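Local structure of sialidase domain-containing protein (Dyadobacter fermentans, 5HX0) at residues 218-226 against 236-246; 271-280 against 290-301. The protein is of unknown function but has a BNR repeat-like domain and probably belongs to the non-viral sialidase-like beta-propeller proteins. All blocks are in the same frame, centred on the assembly; numbering follows the deposited sequence.

Contact 1. Residues 218-226 against 236-246; sequences GRILWVVAA and SNHLLISDDKG
I220 pairs with S242, W222 with L240, V224 with H238 and A226 with S236, each an antiparallel hydrogen-bonded pair with bonds running both ways; the shortest is L240 N to W222 O, 2.7 Å. V224 O has a second donor besides H238 N: with CG beside its own backbone N (chi1 -77°), N237 reaches back across the strands and sets ND2 3.1 Å from V224 O. This bond is almost straight (173°), in the amide plane but above the carbonyl plane. ND2 also bonds N264 O of the next sheet, which fixes the rotation of the amide.

The strands are the two inner ones of a four-stranded propeller blade, and at S242 the second enters an Asp box, S-x-D-x-G-x-T-W, ending at W249. S242 OG accepts G246 N (2.9 Å) and also bonds T248 O. A water ties this turn to the loop before the first strand, through G218 O, S242 O and K245 N.

Near this turn, R219 NE makes a salt bridge with D243 OD1 (3.1 Å), close to the guanidinium plane. Guanidinium and carboxylate planes are 50° apart, and R219 NH2 bonds both oxygens weakly. I241 CG2 covers one guanidinium face.

V224 CG1 sits over the centre of the W222 ring and touches L240 CD1 (3.7 Å). On the sheet face of L221 and I241, L239 CD1 packs 3.9 Å from V223 CG2.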
# COMPACT_ATOMS: atom_id res chain seq x y z
N GLY A 218 17.80 -24.07 -16.25
CA GLY A 218 17.74 -23.04 -15.23
C GLY A 218 17.50 -21.63 -15.75
O GLY A 218 17.31 -20.71 -14.95
N ARG A 219 17.52 -21.45 -17.07
CA ARG A 219 17.19 -20.16 -17.65
C ARG A 219 15.68 -19.89 -17.50
O ARG A 219 14.87 -20.82 -17.54
CB ARG A 219 17.64 -20.19 -19.11
CG ARG A 219 16.88 -19.40 -20.10
CD ARG A 219 17.58 -19.58 -21.46
NE ARG A 219 18.95 -19.04 -21.47
CZ ARG A 219 19.63 -18.74 -22.58
NH1 ARG A 219 19.08 -18.93 -23.77
NH2 ARG A 219 20.86 -18.25 -22.50
N ILE A 220 15.30 -18.63 -17.27
CA ILE A 220 13.89 -18.27 -17.10
C ILE A 220 13.38 -17.62 -18.37
O ILE A 220 13.96 -16.63 -18.84
CB ILE A 220 13.67 -17.33 -15.91
CG1 ILE A 220 14.31 -17.91 -14.64
CG2 ILE A 220 12.15 -17.12 -15.70
CD1 ILE A 220 14.18 -16.98 -13.48
N LEU A 221 12.27 -18.13 -18.89
CA LEU A 221 11.61 -17.64 -20.09
C LEU A 221 10.44 -16.76 -19.70
O LEU A 221 9.68 -17.10 -18.79
CB LEU A 221 11.09 -18.82 -20.92
CG LEU A 221 12.13 -19.89 -21.21
CD1 LEU A 221 11.47 -21.10 -21.83
CD2 LEU A 221 13.18 -19.31 -22.12
N TRP A 222 10.28 -15.64 -20.39
CA TRP A 222 9.19 -14.71 -20.09
C TRP A 222 8.75 -14.07 -21.39
O TRP A 222 9.54 -13.38 -22.04
CB TRP A 222 9.66 -13.63 -19.10
CG TRP A 222 8.57 -12.76 -18.56
CD1 TRP A 222 7.22 -12.99 -18.60
CD2 TRP A 222 8.75 -11.49 -17.91
NE1 TRP A 222 6.54 -11.94 -18.00
CE2 TRP A 222 7.46 -11.01 -17.57
CE3 TRP A 222 9.87 -10.72 -17.58
CZ2 TRP A 222 7.27 -9.81 -16.90
CZ3 TRP A 222 9.69 -9.52 -16.93
CH2 TRP A 222 8.40 -9.07 -16.60
N VAL A 223 7.50 -14.30 -21.80
CA VAL A 223 6.98 -13.65 -23.00
C VAL A 223 6.23 -12.39 -22.58
O VAL A 223 5.20 -12.47 -21.89
CB VAL A 223 6.09 -14.60 -23.81
CG1 VAL A 223 5.45 -13.85 -25.00
CG2 VAL A 223 6.91 -15.79 -24.30
N VAL A 224 6.73 -11.24 -23.01
CA VAL A 224 6.21 -9.94 -22.59
C VAL A 224 5.47 -9.29 -23.75
O VAL A 224 5.57 -9.69 -24.91
CB VAL A 224 7.32 -8.99 -22.08
CG1 VAL A 224 8.00 -9.55 -20.82
CG2 VAL A 224 8.34 -8.69 -23.20
N ALA A 225 4.69 -8.27 -23.41
CA ALA A 225 3.91 -7.52 -24.38
C ALA A 225 4.58 -6.18 -24.62
O ALA A 225 5.24 -5.64 -23.73
CB ALA A 225 2.48 -7.29 -23.87
N ALA A 226 4.40 -5.64 -25.82
CA ALA A 226 4.91 -4.30 -26.11
C ALA A 226 3.96 -3.61 -27.07
O ALA A 226 3.46 -4.22 -28.01
CB ALA A 226 6.34 -4.35 -26.69
N SER A 236 2.57 -6.53 -29.62
CA SER A 236 3.20 -7.76 -30.07
C SER A 236 3.90 -8.41 -28.88
O SER A 236 4.12 -7.78 -27.85
CB SER A 236 4.21 -7.49 -31.21
OG SER A 236 5.14 -6.49 -30.78
N ASN A 237 4.25 -9.69 -29.03
CA ASN A 237 4.90 -10.47 -27.99
C ASN A 237 6.36 -10.73 -28.35
O ASN A 237 6.71 -10.91 -29.52
CB ASN A 237 4.20 -11.82 -27.76
CG ASN A 237 2.90 -11.68 -26.96
OD1 ASN A 237 1.88 -12.26 -27.33
ND2 ASN A 237 2.93 -10.90 -25.88
N HIS A 238 7.19 -10.79 -27.31
CA HIS A 238 8.63 -10.88 -27.42
C HIS A 238 9.13 -11.73 -26.25
O HIS A 238 8.59 -11.63 -25.14
CB HIS A 238 9.25 -9.48 -27.41
CG HIS A 238 8.66 -8.58 -28.44
ND1 HIS A 238 9.15 -8.52 -29.73
CD2 HIS A 238 7.54 -7.81 -28.43
CE1 HIS A 238 8.39 -7.71 -30.45
NE2 HIS A 238 7.41 -7.27 -29.69
N LEU A 239 10.11 -12.59 -26.51
CA LEU A 239 10.65 -13.46 -25.48
C LEU A 239 11.84 -12.79 -24.79
O LEU A 239 12.82 -12.41 -25.44
CB LEU A 239 11.09 -14.79 -26.08
CG LEU A 239 11.74 -15.80 -25.11
CD1 LEU A 239 10.76 -16.25 -24.05
CD2 LEU A 239 12.28 -16.99 -25.88
N LEU A 240 11.75 -12.65 -23.47
CA LEU A 240 12.89 -12.31 -22.64
C LEU A 240 13.42 -13.55 -21.95
O LEU A 240 12.68 -14.51 -21.67
CB LEU A 240 12.54 -11.27 -21.58
CG LEU A 240 11.82 -9.99 -22.01
CD1 LEU A 240 11.70 -9.05 -20.84
CD2 LEU A 240 12.56 -9.33 -23.16
N ILE A 241 14.70 -13.53 -21.65
CA ILE A 241 15.37 -14.65 -21.00
C ILE A 241 16.23 -14.10 -19.87
O ILE A 241 16.93 -13.09 -20.04
CB ILE A 241 16.22 -15.43 -22.02
CG1 ILE A 241 15.32 -16.15 -23.03
CG2 ILE A 241 17.18 -16.31 -21.30
CD1 ILE A 241 16.08 -16.99 -24.04
N SER A 242 16.19 -14.75 -18.71
CA SER A 242 17.04 -14.40 -17.58
C SER A 242 17.97 -15.56 -17.27
O SER A 242 17.51 -16.68 -17.06
CB SER A 242 16.23 -14.05 -16.34
OG SER A 242 17.13 -13.79 -15.26
N ASP A 243 19.28 -15.28 -17.21
CA ASP A 243 20.26 -16.28 -16.79
C ASP A 243 20.73 -16.07 -15.36
O ASP A 243 21.70 -16.71 -14.94
CB ASP A 243 21.47 -16.27 -17.73
CG ASP A 243 21.14 -16.82 -19.09
OD1 ASP A 243 20.73 -18.01 -19.18
OD2 ASP A 243 21.28 -16.07 -20.08
N ASP A 244 20.08 -15.19 -14.61
CA ASP A 244 20.49 -14.97 -13.22
C ASP A 244 19.29 -15.04 -12.29
O ASP A 244 19.22 -14.31 -11.29
CB ASP A 244 21.24 -13.65 -13.05
CG ASP A 244 20.52 -12.48 -13.68
OD1 ASP A 244 19.29 -12.58 -13.92
OD2 ASP A 244 21.19 -11.44 -13.92
N LYS A 245 18.34 -15.93 -12.59
CA LYS A 245 17.20 -16.20 -11.72
C LYS A 245 16.34 -14.95 -11.50
O LYS A 245 15.82 -14.71 -10.40
CB LYS A 245 17.65 -16.82 -10.40
CG LYS A 245 18.23 -18.24 -10.58
CD LYS A 245 18.76 -18.80 -9.28
CE LYS A 245 19.45 -20.15 -9.50
NZ LYS A 245 18.51 -21.25 -9.88
N GLY A 246 16.17 -14.16 -12.55
CA GLY A 246 15.26 -13.04 -12.51
C GLY A 246 15.85 -11.71 -12.07
O GLY A 246 15.08 -10.76 -11.90
O HOH W 1 16.87 -21.13 -12.35
O HOH W 2 18.14 -18.10 -14.47

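Contact 2. Residues 271-280 against 290-301; sequences TPKGDVVAFL and CIARSVDGGKTF
S294 O is gripped by V276 N across the strands at 3.0 Å and by a water at 2.8 Å, with a CA-H...O contact from D275 CA. The same water donates to G274 O and accepts G297 N, and so ties the turn before one strand to the loop after the other. A278 pairs with A292 and L280 with C290 through backbone bonds in both directions.

A salt bridge joins R293 NH1 to D275 OD2 at 2.8 Å, on the anti lone pair of the carboxylate and close to the guanidinium plane. The two planes stand 72° apart, and the chain of R293, bent at its third torsion (chi3 -59°), lays the guanidinium over V277 CG2. R293 NH2 goes to E345 O.

The strands form the inner hairpin of a propeller blade, and 294-301 is an Asp box, S-x-D-x-G-x-T-F, the signature of BNR repeats. Its loop is held internally: S294 OG accepts G298 N at 2.8 Å, and D296 takes T300 N on OD1 and T300 OG1 on OD2 (2.6 Å). F301 folds back onto the face carrying V276 and S294, one ring face over S294 CB, its CZ 3.8 Å from V276 CG1.

On the opposite sheet face, I291 CD1 packs against V277 CG1, a tight 3.5 Å away, and F279 CE1; V277 CG1 also lies over the F279 ring, toward its rim.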
# COMPACT_ATOMS: atom_id res chain seq x y z
N THR A 271 8.67 -27.65 -23.44
CA THR A 271 8.23 -29.04 -23.52
C THR A 271 9.37 -29.98 -23.13
O THR A 271 10.54 -29.56 -23.08
CB THR A 271 7.75 -29.36 -24.92
OG1 THR A 271 8.89 -29.39 -25.80
CG2 THR A 271 6.76 -28.31 -25.38
N PRO A 272 9.07 -31.25 -22.85
CA PRO A 272 10.16 -32.18 -22.51
C PRO A 272 11.22 -32.29 -23.59
O PRO A 272 12.41 -32.40 -23.27
CB PRO A 272 9.42 -33.51 -22.28
CG PRO A 272 8.05 -33.05 -21.73
CD PRO A 272 7.74 -31.80 -22.52
N LYS A 273 10.85 -32.20 -24.86
CA LYS A 273 11.86 -32.22 -25.92
C LYS A 273 12.54 -30.87 -26.12
O LYS A 273 13.46 -30.78 -26.95
CB LYS A 273 11.24 -32.70 -27.23
CG LYS A 273 10.88 -34.19 -27.19
CD LYS A 273 10.25 -34.64 -28.50
CE LYS A 273 9.93 -36.12 -28.47
NZ LYS A 273 9.07 -36.52 -29.62
N GLY A 274 12.14 -29.83 -25.40
CA GLY A 274 12.85 -28.57 -25.41
C GLY A 274 12.28 -27.51 -26.32
O GLY A 274 12.92 -26.46 -26.51
N ASP A 275 11.11 -27.74 -26.92
CA ASP A 275 10.41 -26.68 -27.62
C ASP A 275 9.94 -25.63 -26.62
O ASP A 275 9.57 -25.95 -25.49
CB ASP A 275 9.20 -27.23 -28.38
CG ASP A 275 9.58 -27.97 -29.65
OD1 ASP A 275 10.80 -28.15 -29.90
OD2 ASP A 275 8.65 -28.37 -30.38
N VAL A 276 9.98 -24.37 -27.05
CA VAL A 276 9.42 -23.25 -26.30
C VAL A 276 8.10 -22.88 -26.96
O VAL A 276 8.06 -22.54 -28.15
CB VAL A 276 10.38 -22.05 -26.29
CG1 VAL A 276 9.72 -20.85 -25.60
CG2 VAL A 276 11.72 -22.42 -25.65
N VAL A 277 7.01 -22.93 -26.19
CA VAL A 277 5.67 -22.66 -26.70
C VAL A 277 5.07 -21.49 -25.93
O VAL A 277 5.19 -21.41 -24.71
CB VAL A 277 4.78 -23.92 -26.55
CG1 VAL A 277 3.36 -23.58 -26.75
CG2 VAL A 277 5.23 -24.98 -27.57
N ALA A 278 4.43 -20.56 -26.66
CA ALA A 278 3.73 -19.43 -26.04
C ALA A 278 2.25 -19.48 -26.40
O ALA A 278 1.90 -19.62 -27.58
CB ALA A 278 4.34 -18.10 -26.49
N PHE A 279 1.38 -19.34 -25.40
CA PHE A 279 -0.07 -19.37 -25.58
C PHE A 279 -0.61 -17.95 -25.43
O PHE A 279 -0.47 -17.34 -24.36
CB PHE A 279 -0.73 -20.30 -24.56
CG PHE A 279 -0.22 -21.73 -24.60
CD1 PHE A 279 -0.67 -22.61 -25.59
CD2 PHE A 279 0.69 -22.18 -23.65
CE1 PHE A 279 -0.22 -23.94 -25.63
CE2 PHE A 279 1.15 -23.51 -23.69
CZ PHE A 279 0.69 -24.39 -24.68
N LEU A 280 -1.26 -17.44 -26.48
CA LEU A 280 -1.39 -16.00 -26.69
C LEU A 280 -2.85 -15.53 -26.74
O LEU A 280 -3.66 -16.08 -27.48
CB LEU A 280 -0.70 -15.60 -27.99
CG LEU A 280 0.67 -16.23 -28.24
CD1 LEU A 280 1.12 -15.95 -29.65
CD2 LEU A 280 1.69 -15.68 -27.24
N CYS A 290 -4.21 -18.11 -29.62
CA CYS A 290 -3.17 -18.47 -30.58
C CYS A 290 -1.96 -19.09 -29.89
O CYS A 290 -1.82 -19.06 -28.67
CB CYS A 290 -2.74 -17.25 -31.41
SG CYS A 290 -4.07 -16.70 -32.53
N ILE A 291 -1.07 -19.65 -30.71
CA ILE A 291 0.13 -20.31 -30.21
C ILE A 291 1.29 -19.95 -31.12
O ILE A 291 1.11 -19.78 -32.33
CB ILE A 291 -0.08 -21.85 -30.12
CG1 ILE A 291 1.08 -22.53 -29.41
CG2 ILE A 291 -0.32 -22.44 -31.53
CD1 ILE A 291 0.85 -24.03 -29.13
N ALA A 292 2.47 -19.79 -30.53
CA ALA A 292 3.70 -19.65 -31.30
C ALA A 292 4.75 -20.55 -30.69
O ALA A 292 4.79 -20.74 -29.47
CB ALA A 292 4.17 -18.18 -31.34
N ARG A 293 5.61 -21.12 -31.54
CA ARG A 293 6.56 -22.14 -31.13
C ARG A 293 7.99 -21.80 -31.58
O ARG A 293 8.19 -21.24 -32.67
CB ARG A 293 6.14 -23.52 -31.68
CG ARG A 293 7.08 -24.66 -31.28
CD ARG A 293 6.56 -26.01 -31.84
NE ARG A 293 5.21 -26.31 -31.35
CZ ARG A 293 4.94 -27.17 -30.37
NH1 ARG A 293 5.92 -27.83 -29.77
NH2 ARG A 293 3.68 -27.38 -30.00
N SER A 294 8.96 -22.14 -30.74
CA SER A 294 10.38 -22.08 -31.08
C SER A 294 11.00 -23.46 -30.92
O SER A 294 10.83 -24.11 -29.88
CB SER A 294 11.14 -21.08 -30.20
OG SER A 294 12.54 -21.19 -30.40
N VAL A 295 11.74 -23.90 -31.94
CA VAL A 295 12.45 -25.17 -31.86
C VAL A 295 13.95 -25.00 -31.67
O VAL A 295 14.67 -26.00 -31.67
CB VAL A 295 12.17 -26.05 -33.10
CG1 VAL A 295 10.68 -26.35 -33.23
CG2 VAL A 295 12.73 -25.39 -34.35
N ASP A 296 14.43 -23.77 -31.52
CA ASP A 296 15.86 -23.52 -31.37
C ASP A 296 16.16 -22.82 -30.05
O ASP A 296 17.06 -21.97 -29.96
CB ASP A 296 16.41 -22.72 -32.55
CG ASP A 296 15.67 -21.41 -32.76
OD1 ASP A 296 14.97 -20.95 -31.82
OD2 ASP A 296 15.81 -20.83 -33.85
N GLY A 297 15.41 -23.17 -29.01
CA GLY A 297 15.67 -22.65 -27.69
C GLY A 297 15.27 -21.21 -27.49
O GLY A 297 15.83 -20.55 -26.61
N GLY A 298 14.34 -20.69 -28.28
CA GLY A 298 13.89 -19.32 -28.12
C GLY A 298 14.62 -18.30 -28.97
O GLY A 298 14.36 -17.10 -28.83
N LYS A 299 15.51 -18.73 -29.87
CA LYS A 299 16.24 -17.80 -30.73
C LYS A 299 15.35 -17.27 -31.86
O LYS A 299 15.49 -16.11 -32.25
CB LYS A 299 17.48 -18.49 -31.32
CG LYS A 299 18.52 -18.89 -30.27
CD LYS A 299 19.61 -19.76 -30.86
CE LYS A 299 20.74 -19.95 -29.87
NZ LYS A 299 21.37 -18.65 -29.51
N THR A 300 14.46 -18.09 -32.40
CA THR A 300 13.51 -17.66 -33.41
C THR A 300 12.20 -18.41 -33.18
O THR A 300 12.20 -19.56 -32.75
CB THR A 300 13.97 -17.95 -34.86
OG1 THR A 300 14.09 -19.36 -35.04
CG2 THR A 300 15.30 -17.29 -35.18
N PHE A 301 11.09 -17.75 -33.50
CA PHE A 301 9.78 -18.37 -33.45
C PHE A 301 9.21 -18.49 -34.85
O PHE A 301 9.30 -17.56 -35.66
CB PHE A 301 8.83 -17.58 -32.55
CG PHE A 301 9.07 -17.80 -31.08
CD1 PHE A 301 10.17 -17.24 -30.45
CD2 PHE A 301 8.20 -18.58 -30.32
CE1 PHE A 301 10.40 -17.45 -29.11
CE2 PHE A 301 8.44 -18.80 -28.97
CZ PHE A 301 9.54 -18.24 -28.37
O HOH W 3 13.23 -24.73 -28.49

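How the contacts relate
Contacts 1 and 2 hold equivalent elements of successive blades: each is the inner hairpin of a four-stranded antiparallel sheet, with an Asp box following its second strand. Both are largely buried, but the centre of contact 1 lies about 14 Å from the centre of the chain, that of contact 2 about 18 Å. The salt bridges sit at the Asp-box ends of both hairpins: in contact 1 the arginine precedes the first strand and its aspartate, D243, lies within the Asp box; in contact 2 the arginine is on the second strand and D275 precedes the first. The blades pack directly: L221 CD1 meets V276 CG2 at 4.0 Å, and L239 CD2 meets F301 CE1 at 3.8 Å.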